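Long-range contacts in capsid protein (Turnip yellow mosaic virus, PDB 2FZ2), which self-assembles into the 180-copy T=3 icosahedral capsid that packages the single-stranded RNA genome of the virus: residues D[8-13]-D[128-133]; D[76-81]-D[91-96]. One frame throughout, in Å; residues are numbered along the deposited sequence.

Contact 1. Residues D[8-13]-D[128-133]. With nucleotides of chain A.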
ATOM      1  N   ALA D   8     119.970 -12.121  17.802  1.00 16.29           N
ATOM      2  CA  ALA D   8     119.789 -12.225  19.248  1.00 20.57           C
ATOM      3  C   ALA D   8     119.318 -10.918  19.834  1.00 23.41           C
ATOM      4  O   ALA D   8     120.123 -10.075  20.226  1.00 25.46           O
ATOM      5  CB  ALA D   8     121.087 -12.618  19.900  1.00 26.12           C
ATOM      6  N   PRO D   9     118.002 -10.756  19.949  1.00 25.26           N
ATOM      7  CA  PRO D   9     117.410  -9.539  20.490  1.00 29.00           C
ATOM      8  C   PRO D   9     117.621  -9.488  21.985  1.00 29.05           C
ATOM      9  O   PRO D   9     117.586 -10.526  22.664  1.00 29.72           O
ATOM     10  CB  PRO D   9     115.950  -9.664  20.103  1.00 33.79           C
ATOM     11  CG  PRO D   9     115.718 -11.137  20.118  1.00 26.82           C
ATOM     12  CD  PRO D   9     116.982 -11.762  19.624  1.00 23.35           C
ATOM     13  N   GLN D  10     117.826  -8.265  22.472  1.00 29.42           N
ATOM     14  CA  GLN D  10     118.102  -7.959  23.879  1.00 29.88           C
ATOM     15  C   GLN D  10     116.900  -8.015  24.796  1.00 30.57           C
ATOM     16  O   GLN D  10     115.851  -7.484  24.438  1.00 31.06           O
ATOM     17  CB  GLN D  10     118.694  -6.561  23.959  1.00 27.96           C
ATOM     18  CG  GLN D  10     119.449  -6.241  25.221  1.00 26.41           C
ATOM     19  CD  GLN D  10     120.393  -5.066  25.023  1.00 22.39           C
ATOM     20  OE1 GLN D  10     120.061  -3.917  25.346  1.00  7.09           O
ATOM     21  NE2 GLN D  10     121.581  -5.351  24.483  1.00 28.54           N
ATOM     22  N   ASP D  11     117.052  -8.640  25.974  1.00 36.32           N
ATOM     23  CA  ASP D  11     115.949  -8.713  26.947  1.00 35.99           C
ATOM     24  C   ASP D  11     115.560  -7.244  27.145  1.00 32.73           C
ATOM     25  O   ASP D  11     116.417  -6.362  27.073  1.00 28.75           O
ATOM     26  CB  ASP D  11     116.402  -9.314  28.294  1.00 38.35           C
ATOM     27  CG  ASP D  11     117.319 -10.525  28.141  1.00 50.61           C
ATOM     28  OD1 ASP D  11     116.902 -11.515  27.484  1.00 55.97           O
ATOM     29  OD2 ASP D  11     118.452 -10.486  28.695  1.00 52.42           O
ATOM     30  N   ARG D  12     114.285  -6.963  27.386  1.00 30.32           N
ATOM     31  CA  ARG D  12     113.871  -5.572  27.529  1.00 28.83           C
ATOM     32  C   ARG D  12     112.929  -5.306  28.681  1.00 30.96           C
ATOM     33  O   ARG D  12     112.569  -6.207  29.434  1.00 36.37           O
ATOM     34  CB  ARG D  12     113.194  -5.091  26.244  1.00 34.13           C
ATOM     35  CG  ARG D  12     112.930  -6.175  25.200  1.00 56.52           C
ATOM     36  CD  ARG D  12     111.544  -6.063  24.541  1.00 67.02           C
ATOM     37  NE  ARG D  12     111.248  -4.720  24.035  1.00 78.10           N
ATOM     38  CZ  ARG D  12     111.687  -4.230  22.877  1.00 81.73           C
ATOM     39  NH1 ARG D  12     112.454  -4.971  22.080  1.00 84.39           N
ATOM     40  NH2 ARG D  12     111.352  -2.993  22.514  1.00 79.12           N
ATOM     41  N   THR D  13     112.555  -4.036  28.810  1.00 31.15           N
ATOM     42  CA  THR D  13     111.609  -3.567  29.819  1.00 29.02           C
ATOM     43  C   THR D  13     111.071  -2.215  29.396  1.00 30.67           C
ATOM     44  O   THR D  13     111.564  -1.601  28.451  1.00 36.32           O
ATOM     45  CB  THR D  13     112.217  -3.412  31.211  1.00 23.55           C
ATOM     46  OG1 THR D  13     111.166  -3.491  32.184  1.00 28.01           O
ATOM     47  CG2 THR D  13     112.894  -2.078  31.343  1.00 16.26           C
ATOM     48  N   LEU D 128     125.539 -11.957  13.237  1.00 11.96           N
ATOM     49  CA  LEU D 128     124.635 -11.658  14.354  1.00  9.23           C
ATOM     50  C   LEU D 128     124.024 -10.277  14.421  1.00  9.55           C
ATOM     51  O   LEU D 128     124.675  -9.271  14.125  1.00 24.02           O
ATOM     52  CB  LEU D 128     125.366 -11.878  15.659  1.00  9.35           C
ATOM     53  CG  LEU D 128     124.684 -12.776  16.667  1.00 11.73           C
ATOM     54  CD1 LEU D 128     123.473 -13.445  16.056  1.00 26.65           C
ATOM     55  CD2 LEU D 128     125.694 -13.803  17.111  1.00 23.41           C
ATOM     56  N   ILE D 129     122.783 -10.215  14.879  1.00  8.02           N
ATOM     57  CA  ILE D 129     122.122  -8.932  14.957  1.00 11.76           C
ATOM     58  C   ILE D 129     121.371  -8.587  16.233  1.00 15.89           C
ATOM     59  O   ILE D 129     120.477  -9.317  16.683  1.00 17.48           O
ATOM     60  CB  ILE D 129     121.131  -8.771  13.811  1.00 13.27           C
ATOM     61  CG1 ILE D 129     121.776  -9.185  12.497  1.00 13.10           C
ATOM     62  CG2 ILE D 129     120.660  -7.337  13.757  1.00 21.63           C
ATOM     63  CD1 ILE D 129     122.342  -8.030  11.705  1.00 28.16           C
ATOM     64  N   VAL D 130     121.715  -7.444  16.806  1.00 12.75           N
ATOM     65  CA  VAL D 130     121.013  -7.009  17.988  1.00 14.86           C
ATOM     66  C   VAL D 130     120.338  -5.694  17.677  1.00 14.04           C
ATOM     67  O   VAL D 130     120.988  -4.646  17.598  1.00  9.15           O
ATOM     68  CB  VAL D 130     121.953  -6.833  19.173  1.00 14.58           C
ATOM     69  CG1 VAL D 130     121.153  -6.716  20.458  1.00 20.44           C
ATOM     70  CG2 VAL D 130     122.857  -8.011  19.268  1.00  6.80           C
ATOM     71  N   LYS D 131     119.031  -5.762  17.455  1.00 15.81           N
ATOM     72  CA  LYS D 131     118.301  -4.547  17.162  1.00 20.75           C
ATOM     73  C   LYS D 131     118.402  -3.741  18.443  1.00 16.98           C
ATOM     74  O   LYS D 131     118.388  -4.302  19.547  1.00 16.98           O
ATOM     75  CB  LYS D 131     116.811  -4.827  16.827  1.00 32.52           C
ATOM     76  CG  LYS D 131     116.534  -5.321  15.372  1.00 56.81           C
ATOM     77  CD  LYS D 131     115.255  -4.730  14.674  1.00 66.46           C
ATOM     78  CE  LYS D 131     115.189  -5.114  13.145  1.00 70.22           C
ATOM     79  NZ  LYS D 131     113.874  -4.895  12.419  1.00 59.29           N
ATOM     80  N   CYS D 132     118.563  -2.435  18.299  1.00 13.10           N
ATOM     81  CA  CYS D 132     118.589  -1.582  19.461  1.00 11.47           C
ATOM     82  C   CYS D 132     117.115  -1.295  19.701  1.00 13.22           C
ATOM     83  O   CYS D 132     116.353  -1.069  18.759  1.00 21.82           O
ATOM     84  CB  CYS D 132     119.310  -0.269  19.191  1.00  8.45           C
ATOM     85  SG  CYS D 132     119.053   0.894  20.552  1.00 25.26           S
ATOM     86  N   PRO D 133     116.684  -1.337  20.960  1.00 12.01           N
ATOM     87  CA  PRO D 133     115.292  -1.080  21.338  1.00 14.16           C
ATOM     88  C   PRO D 133     115.027   0.396  21.615  1.00 18.05           C
ATOM     89  O   PRO D 133     114.904   0.810  22.770  1.00 23.91           O
ATOM     90  CB  PRO D 133     115.105  -1.925  22.588  1.00 13.00           C
ATOM     91  CG  PRO D 133     116.510  -2.342  23.010  1.00  9.37           C
ATOM     92  CD  PRO D 133     117.500  -1.684  22.125  1.00  9.83           C
TER
ATOM     93  P     C A   2     110.745 -10.773  30.623  1.00196.21           P
ATOM     94  OP1   C A   2     111.448 -10.139  31.769  1.00192.54           O
ATOM     95  OP2   C A   2     109.510 -11.566  30.873  1.00194.47           O
ATOM     96  O5'   C A   2     110.354  -9.602  29.617  1.00190.54           O
ATOM     97  C5'   C A   2     109.196  -8.807  29.868  1.00183.72           C
ATOM     98  C4'   C A   2     109.213  -7.574  29.005  1.00180.45           C
ATOM     99  O4'   C A   2     109.433  -7.994  27.629  1.00181.33           O
ATOM    100  C3'   C A   2     107.914  -6.771  28.986  1.00177.82           C
ATOM    101  O3'   C A   2     107.840  -5.823  30.086  1.00169.44           O
ATOM    102  C2'   C A   2     108.013  -6.101  27.615  1.00178.52           C
ATOM    103  O2'   C A   2     108.928  -5.020  27.647  1.00172.90           O
ATOM    104  C1'   C A   2     108.619  -7.229  26.760  1.00180.47           C
ATOM    105  N1    C A   2     107.672  -8.146  26.056  1.00183.56           N
ATOM    106  C2    C A   2     107.502  -8.003  24.657  1.00183.80           C
ATOM    107  O2    C A   2     108.160  -7.132  24.049  1.00183.31           O
ATOM    108  N3    C A   2     106.630  -8.817  24.008  1.00182.65           N
ATOM    109  C4    C A   2     105.949  -9.746  24.684  1.00180.69           C
ATOM    110  N4    C A   2     105.099 -10.512  23.995  1.00177.80           N
ATOM    111  C5    C A   2     106.107  -9.926  26.093  1.00179.94           C
ATOM    112  C6    C A   2     106.969  -9.113  26.733  1.00181.47           C
ATOM    113  O5'   C A   1     111.069 -15.575  28.582  1.00167.27           O
ATOM    114  C5'   C A   1     112.270 -14.794  28.666  1.00181.18           C
ATOM    115  C4'   C A   1     112.369 -13.385  28.062  1.00189.33           C
ATOM    116  O4'   C A   1     111.977 -13.376  26.657  1.00193.66           O
ATOM    117  C3'   C A   1     111.495 -12.226  28.561  1.00192.98           C
ATOM    118  O3'   C A   1     111.833 -11.672  29.822  1.00198.01           O
ATOM    119  C2'   C A   1     111.705 -11.149  27.485  1.00192.45           C
ATOM    120  O2'   C A   1     112.832 -10.287  27.605  1.00182.62           O
ATOM    121  C1'   C A   1     111.855 -12.005  26.237  1.00194.88           C
ATOM    122  N1    C A   1     110.770 -11.779  25.238  1.00196.34           N
ATOM    123  C2    C A   1     111.017 -10.799  24.264  1.00194.86           C
ATOM    124  O2    C A   1     112.078 -10.152  24.334  1.00193.52           O
ATOM    125  N3    C A   1     110.101 -10.572  23.290  1.00192.19           N
ATOM    126  C4    C A   1     108.955 -11.259  23.274  1.00189.03           C
ATOM    127  N4    C A   1     108.097 -11.014  22.271  1.00183.18           N
ATOM    128  C5    C A   1     108.645 -12.231  24.280  1.00188.93           C
ATOM    129  C6    C A   1     109.578 -12.466  25.234  1.00193.06           C
TER
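A8 N donates to I129 O at 3.1 Å. The bond is weak, since the N-H...O angle is 132°. It carries the parallel pairing of strands 2-7 and 128-131 just past the end of the first strand. The two segments run nearly the same way, 17° apart end to end. They then spread: P9 CA lies 5.1 Å from V130 CA, but R12 CA is 7.8 Å from P133 CA.

Past the bond, the contact is van der Waals packing of carbon against polar groups. The carbonyl oxygen of A8 rests against the forked end of V130, 3.5 Å from CG1 and about as far from CG2. V130 places CG1 anti to its backbone N (chi1 -166°), and this methyl also faces the backbone N of Q10. CD1 of L128 lies beside the backbone N of A8.

At the far end, R12 turns back over P133. Its chain bends at chi2 and chi3, and CB of P133 lies over one face of the guanidinium, 3.9 Å from NH2. The two side chains lie alongside, pointing opposite ways. NH2 also forms a salt bridge to E135, which helps fix the group.

The end of the segment, D11 to T13, also meets RNA. R12 CD is 3.6 Å from O2 of nucleotide C2 of chain A. D11 CA is 3.6 Å from O2' of nucleotide C1 of chain A. These van der Waals approaches place this arm beside the packaged genome.

A second subunit packs I3 on P9 and P34 on T13. Within the chain, strand 128-131 has strand 66-80 as its other neighbour, through backbone bonds of V130 with V76. Strand 114-118 contributes F116, which touches both A8 and L128.

Contact 2. Residues D[76-81]-D[91-96]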
ATOM      1  N   VAL D  76     123.045  -3.470  15.467  1.00  9.66           N
ATOM      2  CA  VAL D  76     124.461  -3.703  15.303  1.00  9.47           C
ATOM      3  C   VAL D  76     124.629  -5.105  14.759  1.00  8.89           C
ATOM      4  O   VAL D  76     123.908  -6.032  15.140  1.00 13.05           O
ATOM      5  CB  VAL D  76     125.181  -3.610  16.639  1.00  8.73           C
ATOM      6  CG1 VAL D  76     124.409  -4.408  17.675  1.00  5.20           C
ATOM      7  CG2 VAL D  76     126.607  -4.121  16.507  1.00  5.20           C
ATOM      8  N   THR D  77     125.589  -5.261  13.864  1.00 11.33           N
ATOM      9  CA  THR D  77     125.845  -6.550  13.266  1.00  8.32           C
ATOM     10  C   THR D  77     127.247  -7.049  13.546  1.00  8.81           C
ATOM     11  O   THR D  77     128.219  -6.289  13.518  1.00 10.67           O
ATOM     12  CB  THR D  77     125.725  -6.502  11.752  1.00  8.25           C
ATOM     13  OG1 THR D  77     124.656  -5.629  11.346  1.00 15.08           O
ATOM     14  CG2 THR D  77     125.528  -7.894  11.235  1.00  5.20           C
ATOM     15  N   ILE D  78     127.357  -8.338  13.819  1.00 10.50           N
ATOM     16  CA  ILE D  78     128.664  -8.923  14.031  1.00  9.00           C
ATOM     17  C   ILE D  78     128.894  -9.733  12.781  1.00 15.37           C
ATOM     18  O   ILE D  78     128.112 -10.634  12.473  1.00 15.11           O
ATOM     19  CB  ILE D  78     128.688  -9.877  15.200  1.00  8.07           C
ATOM     20  CG1 ILE D  78     128.110  -9.193  16.427  1.00 11.09           C
ATOM     21  CG2 ILE D  78     130.106 -10.365  15.421  1.00 10.21           C
ATOM     22  CD1 ILE D  78     128.643  -9.716  17.736  1.00  5.20           C
ATOM     23  N   HIS D  79     129.946  -9.410  12.044  1.00 14.39           N
ATOM     24  CA  HIS D  79     130.220 -10.133  10.821  1.00 16.11           C
ATOM     25  C   HIS D  79     131.415 -10.994  11.049  1.00 18.26           C
ATOM     26  O   HIS D  79     132.529 -10.500  11.197  1.00 25.43           O
ATOM     27  CB  HIS D  79     130.488  -9.169   9.688  1.00 13.35           C
ATOM     28  CG  HIS D  79     129.381  -8.194   9.465  1.00 17.66           C
ATOM     29  ND1 HIS D  79     129.247  -7.042  10.211  1.00 16.40           N
ATOM     30  CD2 HIS D  79     128.361  -8.192   8.575  1.00 21.98           C
ATOM     31  CE1 HIS D  79     128.192  -6.370   9.788  1.00 19.55           C
ATOM     32  NE2 HIS D  79     127.636  -7.046   8.797  1.00 24.27           N
ATOM     33  N   PRO D  80     131.203 -12.308  11.092  1.00 19.83           N
ATOM     34  CA  PRO D  80     132.343 -13.189  11.316  1.00 17.12           C
ATOM     35  C   PRO D  80     133.193 -13.161  10.062  1.00 14.99           C
ATOM     36  O   PRO D  80     132.662 -13.044   8.962  1.00 17.13           O
ATOM     37  CB  PRO D  80     131.700 -14.548  11.592  1.00 14.41           C
ATOM     38  CG  PRO D  80     130.214 -14.251  11.807  1.00 18.76           C
ATOM     39  CD  PRO D  80     129.951 -13.059  10.940  1.00 24.03           C
ATOM     40  N   THR D  81     134.505 -13.244  10.254  1.00 12.56           N
ATOM     41  CA  THR D  81     135.499 -13.217   9.194  1.00  8.61           C
ATOM     42  C   THR D  81     135.999 -14.639   8.868  1.00 13.24           C
ATOM     43  O   THR D  81     135.433 -15.611   9.346  1.00 15.80           O
ATOM     44  CB  THR D  81     136.669 -12.341   9.649  1.00 11.99           C
ATOM     45  OG1 THR D  81     137.194 -11.618   8.531  1.00 26.12           O
ATOM     46  CG2 THR D  81     137.770 -13.199  10.275  1.00 14.83           C
ATOM     47  N   VAL D  91     132.383 -12.174  22.251  1.00 12.79           N
ATOM     48  CA  VAL D  91     131.914 -10.827  22.020  1.00 14.19           C
ATOM     49  C   VAL D  91     130.742 -10.496  22.911  1.00 19.81           C
ATOM     50  O   VAL D  91     129.789 -11.282  23.036  1.00 20.85           O
ATOM     51  CB  VAL D  91     131.475 -10.652  20.594  1.00  5.20           C
ATOM     52  CG1 VAL D  91     131.299  -9.193  20.286  1.00 10.05           C
ATOM     53  CG2 VAL D  91     132.488 -11.283  19.686  1.00 15.58           C
ATOM     54  N   GLY D  92     130.823  -9.321  23.524  1.00 21.58           N
ATOM     55  CA  GLY D  92     129.776  -8.873  24.416  1.00 18.36           C
ATOM     56  C   GLY D  92     129.091  -7.683  23.810  1.00 15.55           C
ATOM     57  O   GLY D  92     129.739  -6.844  23.175  1.00 16.60           O
ATOM     58  N   VAL D  93     127.784  -7.601  24.022  1.00 13.29           N
ATOM     59  CA  VAL D  93     127.013  -6.518  23.455  1.00 17.13           C
ATOM     60  C   VAL D  93     125.893  -6.017  24.323  1.00 17.60           C
ATOM     61  O   VAL D  93     125.166  -6.795  24.946  1.00 23.43           O
ATOM     62  CB  VAL D  93     126.386  -6.944  22.135  1.00 13.53           C
ATOM     63  CG1 VAL D  93     125.499  -5.845  21.590  1.00 18.76           C
ATOM     64  CG2 VAL D  93     127.456  -7.299  21.169  1.00  7.83           C
ATOM     65  N   CYS D  94     125.738  -4.702  24.332  1.00 19.58           N
ATOM     66  CA  CYS D  94     124.679  -4.113  25.101  1.00 18.21           C
ATOM     67  C   CYS D  94     124.281  -2.714  24.694  1.00 16.88           C
ATOM     68  O   CYS D  94     125.114  -1.813  24.557  1.00 19.56           O
ATOM     69  CB  CYS D  94     125.034  -4.125  26.572  1.00 16.61           C
ATOM     70  SG  CYS D  94     123.545  -4.077  27.556  1.00 23.66           S
ATOM     71  N   TRP D  95     122.982  -2.550  24.491  1.00 13.41           N
ATOM     72  CA  TRP D  95     122.432  -1.267  24.118  1.00 15.20           C
ATOM     73  C   TRP D  95     122.072  -0.607  25.436  1.00 18.03           C
ATOM     74  O   TRP D  95     121.477  -1.231  26.313  1.00 18.07           O
ATOM     75  CB  TRP D  95     121.186  -1.456  23.255  1.00 20.12           C
ATOM     76  CG  TRP D  95     121.473  -1.816  21.828  1.00 13.56           C
ATOM     77  CD1 TRP D  95     121.116  -2.962  21.182  1.00 19.95           C
ATOM     78  CD2 TRP D  95     122.146  -1.010  20.867  1.00 14.38           C
ATOM     79  NE1 TRP D  95     121.526  -2.919  19.872  1.00 16.61           N
ATOM     80  CE2 TRP D  95     122.161  -1.729  19.652  1.00 14.25           C
ATOM     81  CE3 TRP D  95     122.739   0.253  20.913  1.00 16.71           C
ATOM     82  CZ2 TRP D  95     122.745  -1.227  18.497  1.00 15.71           C
ATOM     83  CZ3 TRP D  95     123.317   0.753  19.766  1.00 15.20           C
ATOM     84  CH2 TRP D  95     123.318   0.013  18.570  1.00 18.46           C
ATOM     85  N   VAL D  96     122.416   0.663  25.569  1.00 17.16           N
ATOM     86  CA  VAL D  96     122.163   1.366  26.808  1.00 12.99           C
ATOM     87  C   VAL D  96     122.073   2.886  26.579  1.00 10.77           C
ATOM     88  O   VAL D  96     122.713   3.427  25.681  1.00 16.23           O
ATOM     89  CB  VAL D  96     123.296   1.009  27.794  1.00 10.10           C
ATOM     90  CG1 VAL D  96     124.354   2.077  27.792  1.00 15.93           C
ATOM     91  CG2 VAL D  96     122.746   0.803  29.160  1.00 14.27           C
TER
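I78 and V91 meet tip to tip between the two sheets of the viral jelly-roll sandwich. CD1 of I78 is 3.7 Å from CG1 of V91 and also reaches CG2 of V93. The strands 76-80 and 91-96 run antiparallel at 171°, but their axes are 10.0 Å apart. They therefore face each other across the core instead of pairing, and the join is made by side chains.

V76 makes the second half of the join. Its CG1 lies between the backbone N and the carbonyl carbon (chi1 47°). There it approaches the W95 indole obliquely, 3.7 Å from CZ2, and it also meets CG1 of V93 at 4.3 Å. The V76 and W95 side chains pass each other antiparallel. The backbone N of V76 sits in the plane of the indole, at its edge, 3.8 Å from CZ2.

Neighbouring strands close the core around these residues. I118 touches both I78 and V91, F116 touches V93, and V173 touches both V76 and W95. The indole is held at its polar atom as well: W95 NE1 hydrogen-bonds to the backbone oxygen of V130.

In the fold
The centres of the two contacts lie about 10 Å apart, and both segments of contact 2 fall between those of contact 1 in the sequence. Along the chain the order is 8-13, 76-81, 91-96, 128-133. Strands 66-80 and 128-131 are neighbours in one sheet, with I78 N and L128 O 2.9 Å apart in a probable hydrogen bond. Contact 2 reaches from this sheet across the sandwich to strand 89-97 of the other. Contact 1 instead sets the RNA-touching N-terminal arm against strand 128-131, which joins directly to the core packed by contact 2. That core belongs to the jelly roll, the body from which the capsid shell is built.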